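Local coordinates for uncharacterized protein (PDB 3KZT) that is of unknown function but carries a DUF3828 domain and is probably a bacterial lipoprotein, with a long helix laid across an antiparallel sheet, at residues E26-Y35 / V125-I136; L87-S96 / E106-G114. All coordinates share one frame; numbering follows the deposited sequence. Where two conformers were deposited one is given.

Interaction 1: residues E26-Y35 / V125-I136; sequences EAIGMIEDFY and VRVVNVDGQYLI. With SO4 (sulfate ion), chain E.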
loop_
_atom_site.group_PDB
_atom_site.type_symbol
_atom_site.label_atom_id
_atom_site.label_comp_id
_atom_site.label_asym_id
_atom_site.label_seq_id
_atom_site.Cartn_x
_atom_site.Cartn_y
_atom_site.Cartn_z
ATOM N N GLU A 26 5.796 2.097 -17.841
ATOM C CA GLU A 26 4.719 3.038 -17.488
ATOM C C GLU A 26 3.421 2.287 -17.168
ATOM O O GLU A 26 2.767 2.606 -16.190
ATOM C CB GLU A 26 4.457 4.061 -18.621
ATOM C CG GLU A 26 5.598 5.055 -18.841
ATOM C CD GLU A 26 5.400 5.984 -20.037
ATOM O OE1 GLU A 26 4.303 6.011 -20.656
ATOM O OE2 GLU A 26 6.357 6.698 -20.356
ATOM N N ALA A 27 3.076 1.296 -18.007
ATOM C CA ALA A 27 1.878 0.453 -17.812
ATOM C C ALA A 27 1.994 -0.351 -16.520
ATOM O O ALA A 27 1.061 -0.389 -15.736
ATOM C CB ALA A 27 1.671 -0.495 -19.012
ATOM N N ILE A 28 3.158 -0.979 -16.319
ATOM C CA ILE A 28 3.470 -1.705 -15.074
ATOM C C ILE A 28 3.278 -0.792 -13.821
ATOM O O ILE A 28 2.597 -1.187 -12.886
ATOM C CB ILE A 28 4.903 -2.376 -15.149
ATOM C CG1 ILE A 28 4.835 -3.608 -16.068
ATOM C CG2 ILE A 28 5.402 -2.799 -13.768
ATOM C CD1 ILE A 28 6.162 -4.186 -16.440
ATOM N N GLY A 29 3.822 0.437 -13.872
ATOM C CA GLY A 29 3.673 1.450 -12.801
ATOM C C GLY A 29 2.219 1.749 -12.425
ATOM O O GLY A 29 1.890 1.830 -11.251
HETATM N N MSE A 30 1.367 1.906 -13.422
HETATM C CA MSE A 30 -0.089 2.113 -13.191
HETATM C C MSE A 30 -0.749 0.888 -12.530
HETATM O O MSE A 30 -1.528 1.042 -11.596
HETATM C CB MSE A 30 -0.809 2.427 -14.505
HETATM C CG MSE A 30 -2.357 2.574 -14.367
HETATM SE SE MSE A 30 -3.367 0.901 -14.419
HETATM C CE MSE A 30 -2.884 0.376 -16.250
ATOM N N ILE A 31 -0.447 -0.306 -13.059
ATOM C CA ILE A 31 -0.973 -1.582 -12.532
ATOM C C ILE A 31 -0.554 -1.765 -11.058
ATOM O O ILE A 31 -1.386 -2.086 -10.223
ATOM C CB ILE A 31 -0.527 -2.808 -13.398
ATOM C CG1 ILE A 31 -1.147 -2.730 -14.821
ATOM C CG2 ILE A 31 -1.008 -4.147 -12.751
ATOM C CD1 ILE A 31 -0.492 -3.681 -15.854
ATOM N N GLU A 32 0.734 -1.533 -10.769
ATOM C CA GLU A 32 1.258 -1.528 -9.378
ATOM C C GLU A 32 0.512 -0.563 -8.455
ATOM O O GLU A 32 0.190 -0.929 -7.322
ATOM C CB GLU A 32 2.728 -1.149 -9.363
ATOM C CG GLU A 32 3.648 -2.264 -9.869
ATOM C CD GLU A 32 5.093 -1.823 -10.044
ATOM O OE1 GLU A 32 5.380 -0.614 -9.944
ATOM O OE2 GLU A 32 5.950 -2.708 -10.280
ATOM N N ASP A 33 0.258 0.658 -8.948
ATOM C CA ASP A 33 -0.492 1.700 -8.178
ATOM C C ASP A 33 -1.908 1.278 -7.894
ATOM O O ASP A 33 -2.410 1.526 -6.797
ATOM C CB ASP A 33 -0.561 3.044 -8.928
ATOM C CG ASP A 33 0.792 3.725 -9.084
ATOM O OD1 ASP A 33 1.793 3.302 -8.468
ATOM O OD2 ASP A 33 0.843 4.691 -9.855
ATOM N N PHE A 34 -2.572 0.695 -8.900
ATOM C CA PHE A 34 -3.928 0.169 -8.712
ATOM C C PHE A 34 -3.984 -0.891 -7.604
ATOM O O PHE A 34 -4.792 -0.767 -6.683
ATOM C CB PHE A 34 -4.514 -0.421 -10.014
ATOM C CG PHE A 34 -5.760 -1.207 -9.788
ATOM C CD1 PHE A 34 -6.874 -0.608 -9.192
ATOM C CD2 PHE A 34 -5.829 -2.569 -10.124
ATOM C CE1 PHE A 34 -8.034 -1.341 -8.942
ATOM C CE2 PHE A 34 -6.999 -3.306 -9.883
ATOM C CZ PHE A 34 -8.093 -2.692 -9.290
ATOM N N TYR A 35 -3.133 -1.917 -7.709
ATOM C CA TYR A 35 -3.128 -3.029 -6.728
ATOM C C TYR A 35 -2.744 -2.623 -5.309
ATOM O O TYR A 35 -3.333 -3.124 -4.355
ATOM C CB TYR A 35 -2.291 -4.238 -7.222
ATOM C CG TYR A 35 -3.098 -5.156 -8.098
ATOM C CD1 TYR A 35 -3.240 -4.911 -9.466
ATOM C CD2 TYR A 35 -3.758 -6.256 -7.555
ATOM C CE1 TYR A 35 -4.009 -5.742 -10.275
ATOM C CE2 TYR A 35 -4.526 -7.094 -8.345
ATOM C CZ TYR A 35 -4.650 -6.841 -9.710
ATOM O OH TYR A 35 -5.404 -7.662 -10.507
ATOM N N VAL A 125 -3.826 -9.235 -16.924
ATOM C CA VAL A 125 -4.597 -7.984 -17.054
ATOM C C VAL A 125 -4.162 -7.249 -18.335
ATOM O O VAL A 125 -2.967 -7.249 -18.681
ATOM C CB VAL A 125 -4.468 -7.069 -15.793
ATOM C CG1 VAL A 125 -4.794 -7.860 -14.523
ATOM C CG2 VAL A 125 -3.083 -6.413 -15.687
ATOM N N ARG A 126 -5.142 -6.654 -19.041
ATOM C CA ARG A 126 -4.909 -5.923 -20.283
ATOM C C ARG A 126 -5.061 -4.417 -20.030
ATOM O O ARG A 126 -5.976 -4.003 -19.313
ATOM C CB ARG A 126 -5.874 -6.375 -21.362
ATOM C CG ARG A 126 -5.355 -6.105 -22.760
ATOM C CD ARG A 126 -6.343 -6.533 -23.824
ATOM N NE ARG A 126 -7.396 -5.549 -24.086
ATOM C CZ ARG A 126 -8.428 -5.734 -24.931
ATOM N NH1 ARG A 126 -8.590 -6.898 -25.613
ATOM N NH2 ARG A 126 -9.327 -4.750 -25.099
ATOM N N VAL A 127 -4.177 -3.620 -20.656
ATOM C CA VAL A 127 -4.079 -2.163 -20.446
ATOM C C VAL A 127 -4.413 -1.385 -21.723
ATOM O O VAL A 127 -3.972 -1.766 -22.799
ATOM C CB VAL A 127 -2.628 -1.766 -19.989
ATOM C CG1 VAL A 127 -2.445 -0.229 -19.965
ATOM C CG2 VAL A 127 -2.326 -2.352 -18.624
ATOM N N VAL A 128 -5.187 -0.297 -21.587
ATOM C CA VAL A 128 -5.491 0.629 -22.699
ATOM C C VAL A 128 -4.950 2.012 -22.299
ATOM O O VAL A 128 -4.905 2.334 -21.101
ATOM C CB VAL A 128 -7.032 0.706 -23.007
ATOM C CG1 VAL A 128 -7.828 1.285 -21.807
ATOM C CG2 VAL A 128 -7.296 1.526 -24.267
ATOM N N ASN A 129 -4.494 2.789 -23.283
ATOM C CA ASN A 129 -4.072 4.182 -23.065
ATOM C C ASN A 129 -5.146 5.075 -23.677
ATOM O O ASN A 129 -5.421 4.965 -24.857
ATOM C CB ASN A 129 -2.706 4.468 -23.684
ATOM C CG ASN A 129 -2.112 5.831 -23.223
ATOM O OD1 ASN A 129 -2.712 6.886 -23.403
ATOM N ND2 ASN A 129 -0.920 5.787 -22.657
ATOM N N VAL A 130 -5.756 5.928 -22.848
ATOM C CA VAL A 130 -6.752 6.916 -23.286
ATOM C C VAL A 130 -6.169 8.303 -22.977
ATOM O O VAL A 130 -6.034 8.659 -21.803
ATOM C CB VAL A 130 -8.109 6.726 -22.550
ATOM C CG1 VAL A 130 -9.134 7.723 -23.067
ATOM C CG2 VAL A 130 -8.613 5.316 -22.735
ATOM N N ASP A 131 -5.793 9.047 -24.041
ATOM C CA ASP A 131 -5.248 10.443 -23.959
ATOM C C ASP A 131 -4.113 10.632 -22.908
ATOM O O ASP A 131 -4.113 11.587 -22.133
ATOM C CB ASP A 131 -6.399 11.437 -23.732
ATOM C CG ASP A 131 -7.399 11.439 -24.875
ATOM O OD1 ASP A 131 -7.004 11.763 -26.018
ATOM O OD2 ASP A 131 -8.587 11.137 -24.629
ATOM N N GLY A 132 -3.182 9.680 -22.887
ATOM C CA GLY A 132 -2.066 9.679 -21.933
ATOM C C GLY A 132 -2.268 8.923 -20.626
ATOM O O GLY A 132 -1.284 8.633 -19.953
ATOM N N GLN A 133 -3.530 8.614 -20.260
ATOM C CA GLN A 133 -3.859 7.866 -19.022
ATOM C C GLN A 133 -3.950 6.376 -19.302
ATOM O O GLN A 133 -4.652 5.977 -20.222
ATOM C CB GLN A 133 -5.222 8.312 -18.460
ATOM C CG GLN A 133 -5.274 9.744 -17.972
ATOM C CD GLN A 133 -4.490 9.941 -16.703
ATOM O OE1 GLN A 133 -3.424 10.572 -16.715
ATOM N NE2 GLN A 133 -4.977 9.362 -15.597
ATOM N N TYR A 134 -3.254 5.567 -18.492
ATOM C CA TYR A 134 -3.309 4.100 -18.585
ATOM C C TYR A 134 -4.458 3.565 -17.713
ATOM O O TYR A 134 -4.647 4.018 -16.589
ATOM C CB TYR A 134 -1.990 3.472 -18.149
ATOM C CG TYR A 134 -0.842 3.780 -19.073
ATOM C CD1 TYR A 134 -0.645 3.033 -20.234
ATOM C CD2 TYR A 134 0.057 4.820 -18.793
ATOM C CE1 TYR A 134 0.417 3.292 -21.087
ATOM C CE2 TYR A 134 1.126 5.093 -19.650
ATOM C CZ TYR A 134 1.294 4.315 -20.798
ATOM O OH TYR A 134 2.320 4.546 -21.655
ATOM N N LEU A 135 -5.222 2.621 -18.263
ATOM C CA LEU A 135 -6.373 2.004 -17.586
ATOM C C LEU A 135 -6.376 0.529 -17.903
ATOM O O LEU A 135 -5.928 0.140 -18.972
ATOM C CB LEU A 135 -7.683 2.624 -18.081
ATOM C CG LEU A 135 -7.925 4.109 -17.801
ATOM C CD1 LEU A 135 -9.133 4.604 -18.558
ATOM C CD2 LEU A 135 -8.093 4.338 -16.315
ATOM N N ILE A 136 -6.865 -0.294 -16.965
ATOM C CA ILE A 136 -6.987 -1.728 -17.185
ATOM C C ILE A 136 -8.360 -1.917 -17.852
ATOM O O ILE A 136 -9.362 -1.497 -17.295
ATOM C CB ILE A 136 -6.888 -2.540 -15.865
ATOM C CG1 ILE A 136 -5.508 -2.334 -15.201
ATOM C CG2 ILE A 136 -7.075 -3.991 -16.140
ATOM C CD1 ILE A 136 -5.370 -2.941 -13.825
HETATM S S SO4 E . -6.093 -9.297 -27.385
HETATM O O1 SO4 E . -6.584 -8.285 -28.317
HETATM O O2 SO4 E . -4.706 -8.999 -27.014
HETATM O O3 SO4 E . -6.148 -10.608 -28.032
HETATM O O4 SO4 E . -6.943 -9.306 -26.196
#
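Met-30, a selenomethionine, and Tyr-134 bury the largest areas where helix 26-35 packs on the C-terminal beta hairpin of a four-stranded antiparallel sheet. The apolar contacts dominate. With its CG anti to the backbone N (chi1 176°) and its chain bent at both later torsions, Met-30 lays CE on the face of the hairpin, 3.7 Å from CG2 of Val-127 and about as far from CB of Tyr-134, with CG1 of Ile-136 close by. From the next residue, CD1 of Ile-31 reaches CG2 of Val-127 at 3.6 Å and meets CG2 of Val-125 tip to tip. Phe-34 and Ile-136 cross at about a right angle, CD2 against CD1, and Ala-27 CA sits over one face of the Tyr-134 ring. The helix axis runs 58° from strand 133-136.

Away from this buried layer, the hairpin closes through a type I' turn from Val-130 to Gln-133, and Asn-129 OD1 accepts from Gly-132 N in an Asx motif. The polar contact across the segments joins Tyr-134 to Glu-26, whose OE2 forms a salt bridge with Arg-22. Tyr-134 OH donates to Glu-26 OE1 at 2.7 Å, on the anti side of the carboxylate, 22° out of its plane.

Interaction 2: residues L87-S96 / E106-G114; sequences LGENDMKTLS and EVNYTSAKG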
loop_
_atom_site.group_PDB
_atom_site.type_symbol
_atom_site.label_atom_id
_atom_site.label_comp_id
_atom_site.label_asym_id
_atom_site.label_seq_id
_atom_site.Cartn_x
_atom_site.Cartn_y
_atom_site.Cartn_z
ATOM N N LEU A 87 -7.530 -10.227 1.664
ATOM C CA LEU A 87 -6.080 -10.214 1.607
ATOM C C LEU A 87 -5.522 -10.283 3.007
ATOM O O LEU A 87 -6.020 -9.608 3.906
ATOM C CB LEU A 87 -5.585 -8.913 0.956
ATOM C CG LEU A 87 -5.894 -8.704 -0.522
ATOM C CD1 LEU A 87 -5.633 -7.271 -0.928
ATOM C CD2 LEU A 87 -5.079 -9.671 -1.374
ATOM N N GLY A 88 -4.499 -11.119 3.194
ATOM C CA GLY A 88 -3.670 -11.086 4.390
ATOM C C GLY A 88 -2.807 -9.840 4.253
ATOM O O GLY A 88 -2.516 -9.407 3.131
ATOM N N GLU A 89 -2.396 -9.260 5.379
ATOM C CA GLU A 89 -1.620 -7.993 5.357
ATOM C C GLU A 89 -0.190 -8.094 4.723
ATOM O O GLU A 89 0.344 -7.089 4.279
ATOM C CB GLU A 89 -1.579 -7.370 6.763
ATOM C CG GLU A 89 -1.049 -5.930 6.783
ATOM C CD GLU A 89 -1.425 -5.153 8.018
ATOM O OE1 GLU A 89 -1.764 -5.749 9.065
ATOM O OE2 GLU A 89 -1.374 -3.924 7.931
ATOM N N ASN A 90 0.395 -9.307 4.688
ATOM C CA ASN A 90 1.698 -9.560 3.998
ATOM C C ASN A 90 1.590 -9.928 2.483
ATOM O O ASN A 90 2.629 -10.086 1.816
ATOM C CB ASN A 90 2.497 -10.669 4.731
ATOM C CG ASN A 90 2.987 -10.241 6.119
ATOM O OD1 ASN A 90 3.397 -9.097 6.330
ATOM N ND2 ASN A 90 2.979 -11.180 7.057
ATOM N N ASP A 91 0.363 -10.041 1.945
ATOM C CA ASP A 91 0.160 -10.518 0.552
ATOM C C ASP A 91 0.715 -9.584 -0.519
ATOM O O ASP A 91 1.461 -10.032 -1.403
ATOM C CB ASP A 91 -1.330 -10.790 0.272
ATOM C CG ASP A 91 -1.892 -11.955 1.077
ATOM O OD1 ASP A 91 -1.147 -12.677 1.783
ATOM O OD2 ASP A 91 -3.113 -12.147 1.002
HETATM N N MSE A 92 0.377 -8.295 -0.424
HETATM C CA MSE A 92 0.867 -7.292 -1.405
HETATM C C MSE A 92 2.337 -6.971 -1.364
HETATM O O MSE A 92 2.838 -6.413 -2.328
HETATM C CB MSE A 92 0.049 -6.005 -1.381
HETATM C CG MSE A 92 -1.269 -6.129 -2.014
HETATM SE SE MSE A 92 -1.320 -6.705 -3.859
HETATM C CE MSE A 92 -2.995 -7.740 -3.767
ATOM N N LYS A 93 3.040 -7.328 -0.275
ATOM C CA LYS A 93 4.503 -7.146 -0.229
ATOM C C LYS A 93 5.216 -8.040 -1.277
ATOM O O LYS A 93 6.317 -7.713 -1.710
ATOM C CB LYS A 93 5.069 -7.337 1.191
ATOM C CG LYS A 93 4.820 -6.106 2.102
ATOM C CD LYS A 93 5.608 -6.169 3.415
ATOM C CE LYS A 93 4.867 -6.934 4.503
ATOM N NZ LYS A 93 3.748 -6.133 5.088
ATOM N N THR A 94 4.562 -9.150 -1.693
ATOM C CA THR A 94 5.058 -10.036 -2.771
ATOM C C THR A 94 4.541 -9.635 -4.189
ATOM O O THR A 94 4.730 -10.401 -5.142
ATOM C CB THR A 94 4.628 -11.526 -2.514
ATOM O OG1 THR A 94 3.200 -11.648 -2.644
ATOM C CG2 THR A 94 5.060 -11.979 -1.143
ATOM N N LEU A 95 3.892 -8.460 -4.332
ATOM C CA LEU A 95 3.361 -8.020 -5.627
ATOM C C LEU A 95 4.491 -7.833 -6.647
ATOM O O LEU A 95 5.516 -7.231 -6.342
ATOM C CB LEU A 95 2.574 -6.699 -5.502
ATOM C CG LEU A 95 1.913 -6.131 -6.781
ATOM C CD1 LEU A 95 0.850 -7.083 -7.274
ATOM C CD2 LEU A 95 1.338 -4.744 -6.510
ATOM N N SER A 96 4.273 -8.367 -7.845
ATOM C CA SER A 96 5.232 -8.312 -8.946
ATOM C C SER A 96 4.410 -8.296 -10.229
ATOM O O SER A 96 3.605 -9.193 -10.438
ATOM C CB SER A 96 6.121 -9.553 -8.904
ATOM O OG SER A 96 7.051 -9.573 -9.957
ATOM N N GLU A 106 0.928 -9.500 -16.491
ATOM C CA GLU A 106 0.606 -10.526 -15.492
ATOM C C GLU A 106 0.873 -9.938 -14.110
ATOM O O GLU A 106 1.973 -9.463 -13.864
ATOM C CB GLU A 106 1.485 -11.766 -15.725
ATOM C CG GLU A 106 1.287 -12.906 -14.715
ATOM C CD GLU A 106 2.125 -14.112 -15.047
ATOM O OE1 GLU A 106 1.666 -14.945 -15.862
ATOM O OE2 GLU A 106 3.224 -14.250 -14.468
ATOM N N VAL A 107 -0.139 -9.974 -13.229
ATOM C CA VAL A 107 -0.021 -9.510 -11.837
ATOM C C VAL A 107 0.192 -10.745 -10.958
ATOM O O VAL A 107 -0.722 -11.569 -10.824
ATOM C CB VAL A 107 -1.287 -8.760 -11.375
ATOM C CG1 VAL A 107 -1.208 -8.441 -9.867
ATOM C CG2 VAL A 107 -1.463 -7.476 -12.189
ATOM N N ASN A 108 1.393 -10.864 -10.378
ATOM C CA ASN A 108 1.778 -11.994 -9.515
ATOM C C ASN A 108 1.885 -11.574 -8.062
ATOM O O ASN A 108 2.446 -10.514 -7.772
ATOM C CB ASN A 108 3.123 -12.555 -9.958
ATOM C CG ASN A 108 3.078 -13.123 -11.353
ATOM O OD1 ASN A 108 2.408 -14.112 -11.599
ATOM N ND2 ASN A 108 3.794 -12.478 -12.293
ATOM N N TYR A 109 1.328 -12.394 -7.155
ATOM C CA TYR A 109 1.481 -12.207 -5.698
ATOM C C TYR A 109 1.163 -13.536 -4.982
ATOM O O TYR A 109 0.392 -14.343 -5.484
ATOM C CB TYR A 109 0.605 -11.047 -5.149
ATOM C CG TYR A 109 -0.831 -11.413 -4.779
ATOM C CD1 TYR A 109 -1.845 -11.381 -5.723
ATOM C CD2 TYR A 109 -1.172 -11.773 -3.450
ATOM C CE1 TYR A 109 -3.168 -11.717 -5.379
ATOM C CE2 TYR A 109 -2.468 -12.111 -3.106
ATOM C CZ TYR A 109 -3.463 -12.073 -4.065
ATOM O OH TYR A 109 -4.740 -12.402 -3.710
ATOM N N THR A 110 1.766 -13.735 -3.815
ATOM C CA THR A 110 1.562 -14.928 -3.009
ATOM C C THR A 110 0.511 -14.623 -1.927
ATOM O O THR A 110 0.719 -13.729 -1.090
ATOM C CB THR A 110 2.871 -15.360 -2.357
ATOM O OG1 THR A 110 3.855 -15.541 -3.378
ATOM C CG2 THR A 110 2.696 -16.661 -1.593
ATOM N N SER A 111 -0.617 -15.330 -1.978
ATOM C CA SER A 111 -1.675 -15.219 -0.961
ATOM C C SER A 111 -1.313 -16.116 0.226
ATOM O O SER A 111 -0.928 -17.273 0.016
ATOM C CB SER A 111 -3.004 -15.686 -1.527
ATOM O OG SER A 111 -4.001 -15.599 -0.541
ATOM N N ALA A 112 -1.459 -15.584 1.451
ATOM C CA ALA A 112 -1.173 -16.307 2.712
ATOM C C ALA A 112 0.259 -16.860 2.777
ATOM O O ALA A 112 0.473 -18.033 3.110
ATOM C CB ALA A 112 -2.198 -17.410 2.940
ATOM N N LYS A 113 1.224 -15.998 2.455
ATOM C CA LYS A 113 2.637 -16.376 2.395
ATOM C C LYS A 113 3.159 -16.871 3.752
ATOM O O LYS A 113 2.967 -16.205 4.782
ATOM C CB LYS A 113 3.481 -15.208 1.885
ATOM C CG LYS A 113 4.967 -15.523 1.790
ATOM C CD LYS A 113 5.672 -14.603 0.847
ATOM C CE LYS A 113 7.160 -14.889 0.801
ATOM N NZ LYS A 113 7.456 -16.221 0.221
ATOM N N GLY A 114 3.779 -18.057 3.743
ATOM C CA GLY A 114 4.313 -18.699 4.959
ATOM C C GLY A 114 3.416 -19.772 5.578
ATOM O O GLY A 114 3.926 -20.693 6.238
HETATM O O HOH W 1 -5.317 -13.252 -0.923
#
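Tyr-109 turns one face of its ring to Met-92, a selenomethionine whose CE stands 4.1 Å from the centroid and almost on the ring normal, a CH-pi contact within a Met-aromatic pair. At the ring's edge, near its plane, lie Thr-94 OG1 and a water, while CD2 of Leu-87 approaches OH obliquely. The hydroxyl also bonds to Ile-82 O, which fixes the far end of the ring. In this way the turn and 3-10 segment that lead into strand 96-101 run alongside the edge of strand 106-111, part of the second strand of the antiparallel sheet.

Two side chains of the loop bind backbone N-H groups of the strand and of the loop just after it. Thr-94 holds OG1 between its backbone N and carbonyl carbon (chi1 68°), where it donates to Asp-91 O and accepts a nearly straight bond from Thr-110 N at 2.8 Å. Asp-91 O receives Thr-94 N as well, so two bonds grip that carbonyl. The carboxylate of Asp-91 links both segments: OD1 accepts from Ala-112 N at 2.9 Å, from above the carboxylate plane, and OD2 takes Gly-88 N across the type I turn from Gly-88 to Asp-91. The same OD2 receives the water, which joins it to Tyr-109 OH and Ser-111 OG.

An apolar contact flanks these bonds, CD1 of Leu-95 lying 3.6 Å from CG1 of Val-107. Where the loop becomes strand, Ser-96 and Asn-108 form an antiparallel hydrogen-bonded pair, with Ser-96 N to Asn-108 O and Asn-108 N to Ser-96 O both at 2.8 Å. Beyond it, ND2 of Asn-108 donates to Glu-106 OE2, which lies within 3° of the amide plane.

How the interactions relate
From the N terminus, helix 13-41 comes first and supplies residues 26-35. The chain then passes through two more helices and the loop 87-96, makes strand 96-101, and turns back in strand 104-111, where interaction 2 closes a short loop of nine residues. Strands 119-130 and 133-139 follow, and interaction 1 closes the large loop around all of this, so interaction 2 is nested inside it. The two contacts lie on opposite sides of the chain's centre but share one sheet. They touch where Ile-31 and Tyr-35 pack on Val-107 and Tyr-35 meets Leu-95, joining the long helix to strand 104-111 and to the loop that leads into strand 96-101.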